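Local structure of group II chitinase (Ostrinia furnacalis, 6JAV) at residues L214-H217 with P218-T222; N228-I231 with H232-E236; S321-D324 with V325-K329. The protein probably hydrolyses chitin as an endochitinase of glycoside hydrolase family 18, with this chain forming one catalytic domain of a much longer protein. All blocks are in the same frame, centred on the assembly; numbering follows the deposited sequence.

Overall arrangement
From the N terminus, all three contacts come in series within the family 18 TIM barrel; none nests in or crosses another. Interaction 1 closes a turn in the loop that follows strand 192-195. Interaction 2 comes next, on helix 227-236, which this loop leads into. The two touch: Leu-214 O probably accepts a hydrogen bond from Asn-228 N, and Tyr-215 CD1 packs on Asn-228 CB at 3.5 Å, with one N-linked sugar against both. Much later, interaction 3 starts helix 325-337 just after strand 318-321. It touches neither of the others, but further along this helix Lys-330 and Phe-334 receive Leu-214 and Tyr-215.

Interaction 1: residues L214-H217 with P218-T222; sequences LYYH and PDDDT. With NAG (2-acetamido-2-deoxy-beta-D-glucopyranose), chain C.
His-217 packs against the three residues that follow it. CB lies 3.5 Å from Asp-220 OD1. With CG anti to the backbone N (chi1 -176°), the imidazole stands beside its own carbonyl carbon, which brings CG within 3.4 Å of Pro-218 CD. One ring face takes the proline: Pro-218 CD stands 3.6 Å from the ring centroid in a CH-pi contact, 19° off the normal, with CD2 and NE2 lying along the same CD. ND1 accepts from Asp-219 N at 3.1 Å, the N-H coming in tilted from the ring plane. Beyond it, CE1 comes within 3.4 Å of Asp-219 OD2, the two side chains running alongside each other.

Asp-220 holds the backbone of the same residue by two bonds. Its N donates to His-217 O at 2.9 Å, while its OD2 receives His-217 N at 3.0 Å from above the carboxylate plane. A water ties OD2 to Tyr-215 O. Tyr-215 packs against the acetamido group of the N-linked sugar. The Tyr-216 ring meets Thr-222 O at its edge, CE1 lying 3.4 Å away. The bonds between His-217 and Asp-220 close a type I beta turn, buttressed by side chains, in a surface loop of the family 18 barrel.

Interaction 2: residues N228-I231 with H232-E236; sequences NYTI and HYWME. With NAG (2-acetamido-2-deoxy-beta-D-glucopyranose), chain C.
His-232 reaches back one helical turn to Asn-228 and grips its carbonyl twice. The backbone N donates to Asn-228 O at 3.2 Å, and ND1 donates to the same oxygen at 3.0 Å, from the opposite face of the carbonyl plane. With CG anti to its own carbonyl carbon (chi1 -82°), the ring turns back toward Asn-228, and the acceptor lies in the imidazole plane. The ND1 bond fixes the rotation of the ring, and the N-linked N-acetylglucosamine lies over one face of it with C5 and C6, while the sugar O5 comes to 3.6 Å from His-232 ND1. That sugar is joined to Asn-228 ND2 through C1 in a 1.4 Å covalent bond; Asn-228, Tyr-229 and Thr-230 spell the N-glycosylation sequon, here on an outer helix of the TIM barrel.

Tyr-233 continues the helix with N bonded to Tyr-229 O. The two phenol rings lie side by side and nearly parallel, their planes 21° apart, but slid so far that they barely overlap; Tyr-229 CE1 touches Tyr-233 CB at 3.9 Å. Asp-178 takes the hydroxyl of Tyr-233. Trp-234 N donates to Thr-230 O, and its indole edge meets Thr-230 CG2, with CD1 at 3.9 Å. Met-235 N bonds to Ile-231 O at 3.2 Å, and the thioether chain bends at chi3 to lay CE 4.2 Å from Ile-231 CG2.

Interaction 3: residues S321-D324 with V325-K329; sequences SFDD and VEIIK
Two flat carboxylates, those of Asp-323 and Asp-324, meet the first turn of helix 325-337, and they do so differently. Over one face of the Asp-323 carboxylate sits the methyl CG2 of Ile-327, 3.5 Å from CG, while Ile-328 CD1 lies beside OD2 at 3.8 Å. The Asp-324 carboxylate is the N-cap: its OD1 accepts from Ile-327 N at 3.0 Å, the N-H arriving on the syn side, 34° out of the carboxylate plane. This is the classic aspartate cap, which satisfies an amide that has no helical carbonyl before it. OD1 gets there because CG stands between the backbone N and the carbonyl carbon (chi1 64°).

The side chain of Glu-326 runs alongside that of Asp-324, their carboxylates almost perpendicular, with Asp-324 OD2 and Glu-326 OE2 4.6 Å apart. Lys-303 forms salt bridges to both of these oxygens, which would offset the like charges; Lys-331 pairs with Asp-323. Through its backbone, Asp-324 begins the regular helical bonding: its O receives Ile-328 N at 3.0 Å, nearly straight on, while CG1 of Ile-328 presses to 3.1 Å from that same Asp-324 O.

Interaction 1: residues L214-H217 with P218-T222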
ATOM      1  N   LEU A 214       0.448   9.242 -12.205  1.00 11.14           N
ATOM      2  CA  LEU A 214      -0.220   8.274 -13.071  1.00  9.74           C
ATOM      3  C   LEU A 214       0.507   8.133 -14.408  1.00 11.27           C
ATOM      4  O   LEU A 214       0.765   7.014 -14.861  1.00 13.23           O
ATOM      5  CB  LEU A 214      -1.666   8.690 -13.296  1.00 12.35           C
ATOM      6  CG  LEU A 214      -2.443   7.827 -14.279  1.00 12.01           C
ATOM      7  CD1 LEU A 214      -2.468   6.345 -13.876  1.00 12.95           C
ATOM      8  CD2 LEU A 214      -3.849   8.379 -14.414  1.00 14.83           C
ATOM      9  N   TYR A 215       0.868   9.254 -15.037  1.00 13.13           N
ATOM     10  CA  TYR A 215       1.500   9.258 -16.351  1.00 12.15           C
ATOM     11  C   TYR A 215       2.814  10.017 -16.305  1.00 13.87           C
ATOM     12  O   TYR A 215       3.038  10.887 -15.450  1.00 15.18           O
ATOM     13  CB  TYR A 215       0.588   9.926 -17.395  1.00 13.21           C
ATOM     14  CG  TYR A 215      -0.674   9.150 -17.711  1.00 14.72           C
ATOM     15  CD1 TYR A 215      -0.601   7.852 -18.202  1.00 14.17           C
ATOM     16  CD2 TYR A 215      -1.937   9.697 -17.514  1.00 15.77           C
ATOM     17  CE1 TYR A 215      -1.734   7.137 -18.491  1.00 19.36           C
ATOM     18  CE2 TYR A 215      -3.090   8.969 -17.799  1.00 16.16           C
ATOM     19  CZ  TYR A 215      -2.966   7.686 -18.299  1.00 18.18           C
ATOM     20  OH  TYR A 215      -4.075   6.938 -18.617  1.00 24.28           O
ATOM     21  N   TYR A 216       3.669   9.706 -17.291  1.00 14.47           N
ATOM     22  CA  TYR A 216       4.930  10.403 -17.489  1.00 14.87           C
ATOM     23  C   TYR A 216       4.711  11.904 -17.598  1.00 14.08           C
ATOM     24  O   TYR A 216       3.760  12.363 -18.245  1.00 17.94           O
ATOM     25  CB  TYR A 216       5.542   9.904 -18.805  1.00 15.74           C
ATOM     26  CG  TYR A 216       6.849  10.575 -19.179  1.00 17.62           C
ATOM     27  CD1 TYR A 216       8.012  10.306 -18.478  1.00 16.87           C
ATOM     28  CD2 TYR A 216       6.913  11.475 -20.239  1.00 22.47           C
ATOM     29  CE1 TYR A 216       9.220  10.905 -18.811  1.00 21.60           C
ATOM     30  CE2 TYR A 216       8.110  12.086 -20.577  1.00 19.28           C
ATOM     31  CZ  TYR A 216       9.258  11.793 -19.863  1.00 25.91           C
ATOM     32  OH  TYR A 216      10.457  12.388 -20.180  1.00 27.14           O
ATOM     33  N   HIS A 217       5.605  12.656 -16.971  1.00 13.89           N
ATOM     34  CA  HIS A 217       5.672  14.108 -17.020  1.00 15.88           C
ATOM     35  C   HIS A 217       6.990  14.510 -17.683  1.00 17.92           C
ATOM     36  O   HIS A 217       8.023  13.899 -17.410  1.00 17.09           O
ATOM     37  CB  HIS A 217       5.590  14.688 -15.592  1.00 15.20           C
ATOM     38  CG  HIS A 217       5.555  16.179 -15.557  1.00 17.47           C
ATOM     39  ND1 HIS A 217       6.696  16.942 -15.678  1.00 21.68           N
ATOM     40  CD2 HIS A 217       4.524  17.049 -15.439  1.00 19.10           C
ATOM     41  CE1 HIS A 217       6.368  18.224 -15.623  1.00 21.51           C
ATOM     42  NE2 HIS A 217       5.056  18.313 -15.488  1.00 20.45           N
ATOM     43  N   PRO A 218       6.982  15.504 -18.581  1.00 18.06           N
ATOM     44  CA  PRO A 218       8.191  15.797 -19.383  1.00 19.84           C
ATOM     45  C   PRO A 218       9.447  16.117 -18.584  1.00 18.61           C
ATOM     46  O   PRO A 218      10.555  15.972 -19.125  1.00 23.48           O
ATOM     47  CB  PRO A 218       7.759  16.997 -20.239  1.00 21.34           C
ATOM     48  CG  PRO A 218       6.283  16.921 -20.301  1.00 24.91           C
ATOM     49  CD  PRO A 218       5.837  16.342 -18.970  1.00 21.44           C
ATOM     50  N   ASP A 219       9.331  16.570 -17.336  1.00 18.15           N
ATOM     51  CA  ASP A 219      10.484  16.881 -16.501  1.00 18.70           C
ATOM     52  C   ASP A 219      10.961  15.702 -15.645  1.00 19.13           C
ATOM     53  O   ASP A 219      11.881  15.878 -14.837  1.00 21.36           O
ATOM     54  CB  ASP A 219      10.186  18.093 -15.602  1.00 21.99           C
ATOM     55  CG  ASP A 219       9.951  19.374 -16.396  1.00 28.99           C
ATOM     56  OD1 ASP A 219      10.555  19.516 -17.479  1.00 29.82           O
ATOM     57  OD2 ASP A 219       9.159  20.223 -15.936  1.00 32.77           O
ATOM     58  N   ASP A 220      10.372  14.516 -15.804  1.00 18.73           N
ATOM     59  CA  ASP A 220      10.777  13.370 -14.998  1.00 18.71           C
ATOM     60  C   ASP A 220      12.188  12.931 -15.369  1.00 21.79           C
ATOM     61  O   ASP A 220      12.566  12.940 -16.547  1.00 21.82           O
ATOM     62  CB  ASP A 220       9.847  12.189 -15.258  1.00 15.06           C
ATOM     63  CG  ASP A 220       8.463  12.375 -14.654  1.00 14.31           C
ATOM     64  OD1 ASP A 220       8.275  13.297 -13.829  1.00 18.16           O
ATOM     65  OD2 ASP A 220       7.571  11.581 -15.008  1.00 16.03           O
ATOM     66  N   ASP A 221      12.952  12.517 -14.354  1.00 23.73           N
ATOM     67  CA  ASP A 221      14.297  11.993 -14.578  1.00 27.80           C
ATOM     68  C   ASP A 221      14.267  10.679 -15.345  1.00 29.08           C
ATOM     69  O   ASP A 221      15.226  10.349 -16.050  1.00 29.77           O
ATOM     70  CB  ASP A 221      15.009  11.783 -13.239  1.00 30.11           C
ATOM     71  CG  ASP A 221      15.458  13.087 -12.588  1.00 47.68           C
ATOM     72  OD1 ASP A 221      15.622  14.097 -13.308  1.00 44.98           O
ATOM     73  OD2 ASP A 221      15.655  13.093 -11.352  1.00 52.08           O
ATOM     74  N   THR A 222      13.182   9.922 -15.229  1.00 22.93           N
ATOM     75  CA  THR A 222      13.081   8.615 -15.852  1.00 23.56           C
ATOM     76  C   THR A 222      11.737   8.471 -16.539  1.00 18.07           C
ATOM     77  O   THR A 222      10.799   9.217 -16.270  1.00 20.64           O
ATOM     78  CB  THR A 222      13.129   7.523 -14.799  1.00 32.10           C
ATOM     79  OG1 THR A 222      12.966   6.285 -15.464  1.00 43.32           O
ATOM     80  CG2 THR A 222      11.964   7.674 -13.833  1.00 26.95           C
TER
HETATM   81  C1  NAG C2102       1.298   4.222 -20.773  1.00 24.22           C
HETATM   82  C2  NAG C2102       1.587   5.307 -21.800  1.00 22.95           C
HETATM   83  C3  NAG C2102       1.727   4.692 -23.199  1.00 28.63           C
HETATM   84  C4  NAG C2102       2.737   3.549 -23.183  1.00 39.40           C
HETATM   85  C5  NAG C2102       2.385   2.538 -22.101  1.00 41.33           C
HETATM   86  C6  NAG C2102       3.402   1.421 -21.962  1.00 32.43           C
HETATM   87  C7  NAG C2102       0.797   7.634 -21.629  1.00 26.23           C
HETATM   88  C8  NAG C2102       2.236   8.029 -21.561  1.00 32.23           C
HETATM   89  N2  NAG C2102       0.547   6.324 -21.774  1.00 26.54           N
HETATM   90  O3  NAG C2102       2.191   5.700 -24.088  1.00 36.10           O
HETATM   91  O4  NAG C2102       2.794   2.893 -24.446  1.00 43.06           O
HETATM   92  O5  NAG C2102       2.311   3.213 -20.837  1.00 26.87           O
HETATM   93  O6  NAG C2102       4.601   1.815 -21.299  1.00 31.71           O
HETATM   94  O7  NAG C2102      -0.100   8.464 -21.588  1.00 40.77           O
HETATM   95  O   HOH W   1       5.201  11.170 -13.893  1.00 19.38           O
HETATM   96  O   HOH W   2      12.763  11.313 -18.795  1.00 32.59           O

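Interaction 2: residues N228-I231 with H232-E236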
ATOM      1  N   ASN A 228       1.340   4.234 -14.794  1.00 11.44           N
ATOM      2  CA  ASN A 228       1.057   3.673 -16.112  1.00 10.98           C
ATOM      3  C   ASN A 228       2.187   2.753 -16.579  1.00 11.12           C
ATOM      4  O   ASN A 228       1.942   1.625 -17.046  1.00 11.88           O
ATOM      5  CB  ASN A 228       0.842   4.812 -17.115  1.00 12.33           C
ATOM      6  CG  ASN A 228       0.588   4.294 -18.485  1.00 11.83           C
ATOM      7  OD1 ASN A 228      -0.309   3.505 -18.697  1.00 14.43           O
ATOM      8  ND2 ASN A 228       1.405   4.730 -19.431  1.00 18.09           N
ATOM      9  N   TYR A 229       3.437   3.199 -16.434  1.00 10.92           N
ATOM     10  CA  TYR A 229       4.556   2.331 -16.793  1.00 11.20           C
ATOM     11  C   TYR A 229       4.566   1.076 -15.919  1.00 11.05           C
ATOM     12  O   TYR A 229       4.702  -0.049 -16.416  1.00 11.45           O
ATOM     13  CB  TYR A 229       5.892   3.071 -16.651  1.00 12.48           C
ATOM     14  CG  TYR A 229       7.046   2.188 -17.062  1.00 13.60           C
ATOM     15  CD1 TYR A 229       7.620   1.282 -16.174  1.00 14.45           C
ATOM     16  CD2 TYR A 229       7.522   2.228 -18.363  1.00 15.07           C
ATOM     17  CE1 TYR A 229       8.648   0.431 -16.579  1.00 17.20           C
ATOM     18  CE2 TYR A 229       8.542   1.389 -18.764  1.00 19.34           C
ATOM     19  CZ  TYR A 229       9.098   0.504 -17.864  1.00 20.39           C
ATOM     20  OH  TYR A 229      10.125  -0.340 -18.264  1.00 26.24           O
ATOM     21  N   THR A 230       4.442   1.263 -14.604  1.00 10.60           N
ATOM     22  CA  THR A 230       4.531   0.141 -13.673  1.00 10.72           C
ATOM     23  C   THR A 230       3.491  -0.932 -13.976  1.00  9.02           C
ATOM     24  O   THR A 230       3.799  -2.131 -13.962  1.00 10.26           O
ATOM     25  CB  THR A 230       4.318   0.681 -12.261  1.00  8.74           C
ATOM     26  OG1 THR A 230       5.425   1.506 -11.889  1.00 10.31           O
ATOM     27  CG2 THR A 230       4.173  -0.472 -11.268  1.00 10.73           C
ATOM     28  N   ILE A 231       2.237  -0.530 -14.157  1.00  9.91           N
ATOM     29  CA  ILE A 231       1.182  -1.514 -14.368  1.00  9.90           C
ATOM     30  C   ILE A 231       1.392  -2.247 -15.687  1.00 11.45           C
ATOM     31  O   ILE A 231       1.277  -3.480 -15.760  1.00 11.52           O
ATOM     32  CB  ILE A 231      -0.200  -0.829 -14.273  1.00 10.06           C
ATOM     33  CG1 ILE A 231      -0.454  -0.276 -12.857  1.00 12.76           C
ATOM     34  CG2 ILE A 231      -1.305  -1.788 -14.738  1.00 11.59           C
ATOM     35  CD1 ILE A 231      -0.498  -1.341 -11.781  1.00 13.11           C
ATOM     36  N   HIS A 232       1.757  -1.508 -16.738  1.00 11.46           N
ATOM     37  CA  HIS A 232       2.017  -2.190 -18.000  1.00 11.87           C
ATOM     38  C   HIS A 232       3.240  -3.088 -17.907  1.00 10.95           C
ATOM     39  O   HIS A 232       3.279  -4.138 -18.558  1.00 13.07           O
ATOM     40  CB  HIS A 232       2.196  -1.148 -19.098  1.00 12.87           C
ATOM     41  CG  HIS A 232       0.907  -0.637 -19.658  1.00 13.70           C
ATOM     42  ND1 HIS A 232       0.354   0.576 -19.300  1.00 14.68           N
ATOM     43  CD2 HIS A 232       0.065  -1.176 -20.572  1.00 18.51           C
ATOM     44  CE1 HIS A 232      -0.781   0.753 -19.957  1.00 14.64           C
ATOM     45  NE2 HIS A 232      -0.975  -0.291 -20.744  1.00 18.62           N
ATOM     46  N   TYR A 233       4.217  -2.733 -17.076  1.00  9.78           N
ATOM     47  CA  TYR A 233       5.410  -3.554 -16.934  1.00 10.38           C
ATOM     48  C   TYR A 233       5.102  -4.864 -16.216  1.00 10.51           C
ATOM     49  O   TYR A 233       5.560  -5.931 -16.639  1.00 10.70           O
ATOM     50  CB  TYR A 233       6.488  -2.766 -16.204  1.00 11.42           C
ATOM     51  CG  TYR A 233       7.860  -3.376 -16.355  1.00 11.53           C
ATOM     52  CD1 TYR A 233       8.442  -3.486 -17.606  1.00 13.42           C
ATOM     53  CD2 TYR A 233       8.564  -3.835 -15.269  1.00 10.73           C
ATOM     54  CE1 TYR A 233       9.695  -4.051 -17.760  1.00 15.46           C
ATOM     55  CE2 TYR A 233       9.838  -4.396 -15.413  1.00 13.36           C
ATOM     56  CZ  TYR A 233      10.381  -4.502 -16.662  1.00 13.03           C
ATOM     57  OH  TYR A 233      11.646  -5.050 -16.810  1.00 16.05           O
ATOM     58  N   TRP A 234       4.306  -4.822 -15.132  1.00 10.12           N
ATOM     59  CA  TRP A 234       3.862  -6.079 -14.520  1.00  9.71           C
ATOM     60  C   TRP A 234       3.164  -6.977 -15.538  1.00 10.83           C
ATOM     61  O   TRP A 234       3.384  -8.197 -15.553  1.00 11.31           O
ATOM     62  CB  TRP A 234       2.984  -5.804 -13.273  1.00  9.61           C
ATOM     63  CG  TRP A 234       3.811  -5.586 -12.055  1.00  8.32           C
ATOM     64  CD1 TRP A 234       4.245  -4.399 -11.547  1.00  9.30           C
ATOM     65  CD2 TRP A 234       4.309  -6.605 -11.181  1.00  9.60           C
ATOM     66  NE1 TRP A 234       5.023  -4.614 -10.412  1.00 10.50           N
ATOM     67  CE2 TRP A 234       5.082  -5.967 -10.182  1.00  9.72           C
ATOM     68  CE3 TRP A 234       4.213  -8.010 -11.180  1.00 10.59           C
ATOM     69  CZ2 TRP A 234       5.755  -6.681  -9.180  1.00 10.25           C
ATOM     70  CZ3 TRP A 234       4.858  -8.722 -10.167  1.00 11.06           C
ATOM     71  CH2 TRP A 234       5.624  -8.049  -9.175  1.00 10.43           C
ATOM     72  N   MET A 235       2.335  -6.396 -16.408  1.00  9.10           N
ATOM     73  CA  MET A 235       1.662  -7.201 -17.430  1.00 11.84           C
ATOM     74  C   MET A 235       2.652  -7.723 -18.471  1.00 10.79           C
ATOM     75  O   MET A 235       2.576  -8.899 -18.861  1.00 13.67           O
ATOM     76  CB  MET A 235       0.517  -6.411 -18.059  1.00 12.74           C
ATOM     77  CG  MET A 235      -0.606  -6.179 -17.033  1.00 12.24           C
ATOM     78  SD  MET A 235      -2.171  -5.655 -17.758  1.00 16.80           S
ATOM     79  CE  MET A 235      -1.672  -4.048 -18.276  1.00 16.53           C
ATOM     80  N   GLU A 236       3.594  -6.880 -18.901  1.00 11.06           N
ATOM     81  CA  GLU A 236       4.598  -7.321 -19.879  1.00 11.99           C
ATOM     82  C   GLU A 236       5.424  -8.477 -19.325  1.00 13.06           C
ATOM     83  O   GLU A 236       5.800  -9.404 -20.064  1.00 15.93           O
ATOM     84  CB  GLU A 236       5.493  -6.131 -20.234  1.00 13.32           C
ATOM     85  CG  GLU A 236       6.665  -6.443 -21.163  1.00 20.19           C
ATOM     86  CD  GLU A 236       7.642  -5.266 -21.301  1.00 32.73           C
ATOM     87  OE1 GLU A 236       7.209  -4.093 -21.211  1.00 33.36           O
ATOM     88  OE2 GLU A 236       8.850  -5.518 -21.489  1.00 39.21           O
TER
HETATM   89  C1  NAG C2102       1.298   4.222 -20.773  1.00 24.22           C
HETATM   90  C2  NAG C2102       1.587   5.307 -21.800  1.00 22.95           C
HETATM   91  C3  NAG C2102       1.727   4.692 -23.199  1.00 28.63           C
HETATM   92  C4  NAG C2102       2.737   3.549 -23.183  1.00 39.40           C
HETATM   93  C5  NAG C2102       2.385   2.538 -22.101  1.00 41.33           C
HETATM   94  C6  NAG C2102       3.402   1.421 -21.962  1.00 32.43           C
HETATM   95  C7  NAG C2102       0.797   7.634 -21.629  1.00 26.23           C
HETATM   96  C8  NAG C2102       2.236   8.029 -21.561  1.00 32.23           C
HETATM   97  N2  NAG C2102       0.547   6.324 -21.774  1.00 26.54           N
HETATM   98  O3  NAG C2102       2.191   5.700 -24.088  1.00 36.10           O
HETATM   99  O4  NAG C2102       2.794   2.893 -24.446  1.00 43.06           O
HETATM  100  O5  NAG C2102       2.311   3.213 -20.837  1.00 26.87           O
HETATM  101  O6  NAG C2102       4.601   1.815 -21.299  1.00 31.71           O
HETATM  102  O7  NAG C2102      -0.100   8.464 -21.588  1.00 40.77           O

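Interaction 3: residues S321-D324 with V325-K329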
ATOM      1  N   SER A 321       2.893  16.444  -1.689  1.00 10.52           N
ATOM      2  CA  SER A 321       2.198  15.948  -2.874  1.00  9.52           C
ATOM      3  C   SER A 321       1.306  14.783  -2.476  1.00  9.51           C
ATOM      4  O   SER A 321       1.661  14.007  -1.584  1.00 10.93           O
ATOM      5  CB  SER A 321       3.188  15.509  -3.960  1.00 10.65           C
ATOM      6  OG  SER A 321       4.049  14.496  -3.483  1.00 11.03           O
ATOM      7  N   PHE A 322       0.153  14.665  -3.133  1.00  8.90           N
ATOM      8  CA  PHE A 322      -0.901  13.771  -2.655  1.00  9.73           C
ATOM      9  C   PHE A 322      -1.944  13.579  -3.748  1.00  9.62           C
ATOM     10  O   PHE A 322      -1.908  14.225  -4.803  1.00 10.37           O
ATOM     11  CB  PHE A 322      -1.541  14.330  -1.364  1.00  9.54           C
ATOM     12  CG  PHE A 322      -2.302  15.605  -1.576  1.00  9.74           C
ATOM     13  CD1 PHE A 322      -1.618  16.819  -1.695  1.00 11.17           C
ATOM     14  CD2 PHE A 322      -3.682  15.607  -1.714  1.00  9.95           C
ATOM     15  CE1 PHE A 322      -2.316  18.018  -1.915  1.00 11.32           C
ATOM     16  CE2 PHE A 322      -4.390  16.827  -1.925  1.00 12.22           C
ATOM     17  CZ  PHE A 322      -3.677  18.013  -2.037  1.00 11.59           C
ATOM     18  N   ASP A 323      -2.879  12.666  -3.497  1.00 10.83           N
ATOM     19  CA  ASP A 323      -3.990  12.445  -4.414  1.00  9.89           C
ATOM     20  C   ASP A 323      -5.275  13.065  -3.867  1.00 12.93           C
ATOM     21  O   ASP A 323      -5.610  12.893  -2.686  1.00 13.28           O
ATOM     22  CB  ASP A 323      -4.214  10.940  -4.635  1.00 11.56           C
ATOM     23  CG  ASP A 323      -3.251  10.332  -5.653  1.00 14.09           C
ATOM     24  OD1 ASP A 323      -2.329  11.033  -6.136  1.00 13.53           O
ATOM     25  OD2 ASP A 323      -3.429   9.118  -5.962  1.00 13.58           O
ATOM     26  N   ASP A 324      -5.991  13.779  -4.735  1.00 12.24           N
ATOM     27  CA  ASP A 324      -7.316  14.295  -4.441  1.00 12.12           C
ATOM     28  C   ASP A 324      -8.394  13.459  -5.136  1.00 12.26           C
ATOM     29  O   ASP A 324      -8.112  12.510  -5.871  1.00 11.75           O
ATOM     30  CB  ASP A 324      -7.409  15.791  -4.777  1.00 11.79           C
ATOM     31  CG  ASP A 324      -7.236  16.104  -6.274  1.00 19.64           C
ATOM     32  OD1 ASP A 324      -6.950  15.229  -7.112  1.00 14.01           O
ATOM     33  OD2 ASP A 324      -7.365  17.303  -6.620  1.00 24.61           O
ATOM     34  N   VAL A 325      -9.660  13.805  -4.892  1.00 11.94           N
ATOM     35  CA  VAL A 325     -10.766  13.068  -5.500  1.00 13.30           C
ATOM     36  C   VAL A 325     -10.661  13.092  -7.018  1.00 13.83           C
ATOM     37  O   VAL A 325     -10.935  12.086  -7.684  1.00 13.97           O
ATOM     38  CB  VAL A 325     -12.120  13.622  -4.999  1.00 13.08           C
ATOM     39  CG1 VAL A 325     -13.251  13.138  -5.866  1.00 20.23           C
ATOM     40  CG2 VAL A 325     -12.304  13.252  -3.535  1.00 15.43           C
ATOM     41  N   GLU A 326     -10.267  14.231  -7.596  1.00 12.28           N
ATOM     42  CA  GLU A 326     -10.203  14.320  -9.053  1.00 14.09           C
ATOM     43  C   GLU A 326      -9.230  13.290  -9.637  1.00 15.05           C
ATOM     44  O   GLU A 326      -9.581  12.539 -10.564  1.00 13.65           O
ATOM     45  CB  GLU A 326      -9.818  15.739  -9.473  1.00 16.52           C
ATOM     46  CG  GLU A 326      -9.910  15.943 -10.971  1.00 21.84           C
ATOM     47  CD  GLU A 326      -9.328  17.268 -11.427  1.00 40.37           C
ATOM     48  OE1 GLU A 326     -10.061  18.036 -12.085  1.00 45.09           O
ATOM     49  OE2 GLU A 326      -8.136  17.528 -11.144  1.00 32.32           O
ATOM     50  N   ILE A 327      -7.996  13.242  -9.120  1.00 12.75           N
ATOM     51  CA  ILE A 327      -7.037  12.297  -9.693  1.00 12.53           C
ATOM     52  C   ILE A 327      -7.419  10.856  -9.369  1.00 12.81           C
ATOM     53  O   ILE A 327      -7.152   9.948 -10.168  1.00 13.34           O
ATOM     54  CB  ILE A 327      -5.582  12.625  -9.309  1.00 11.47           C
ATOM     55  CG1 ILE A 327      -4.579  11.993 -10.291  1.00 11.86           C
ATOM     56  CG2 ILE A 327      -5.269  12.147  -7.885  1.00 13.10           C
ATOM     57  CD1 ILE A 327      -4.636  12.595 -11.699  1.00 15.76           C
ATOM     58  N   ILE A 328      -8.060  10.622  -8.221  1.00 12.60           N
ATOM     59  CA  ILE A 328      -8.524   9.278  -7.890  1.00 10.99           C
ATOM     60  C   ILE A 328      -9.521   8.794  -8.934  1.00 12.34           C
ATOM     61  O   ILE A 328      -9.453   7.638  -9.396  1.00 13.11           O
ATOM     62  CB  ILE A 328      -9.107   9.277  -6.465  1.00 13.03           C
ATOM     63  CG1 ILE A 328      -7.992   9.424  -5.413  1.00 18.67           C
ATOM     64  CG2 ILE A 328      -9.969   8.045  -6.246  1.00 17.35           C
ATOM     65  CD1 ILE A 328      -7.046   8.242  -5.244  1.00 27.76           C
ATOM     66  N   LYS A 329     -10.468   9.653  -9.333  1.00 12.89           N
ATOM     67  CA  LYS A 329     -11.408   9.249 -10.368  1.00 13.42           C
ATOM     68  C   LYS A 329     -10.686   8.914 -11.666  1.00 14.32           C
ATOM     69  O   LYS A 329     -11.033   7.932 -12.347  1.00 15.47           O
ATOM     70  CB  LYS A 329     -12.468  10.328 -10.606  1.00 20.01           C
ATOM     71  CG  LYS A 329     -13.433  10.495  -9.444  1.00 24.83           C
ATOM     72  CD  LYS A 329     -14.008  11.900  -9.454  1.00 35.37           C
ATOM     73  CE  LYS A 329     -15.368  11.978  -8.786  1.00 44.36           C
ATOM     74  NZ  LYS A 329     -16.122  13.193  -9.242  1.00 46.67           N
TER
HETATM   75  O   HOH W   3      -6.032  16.389  -9.561  1.00 21.14           O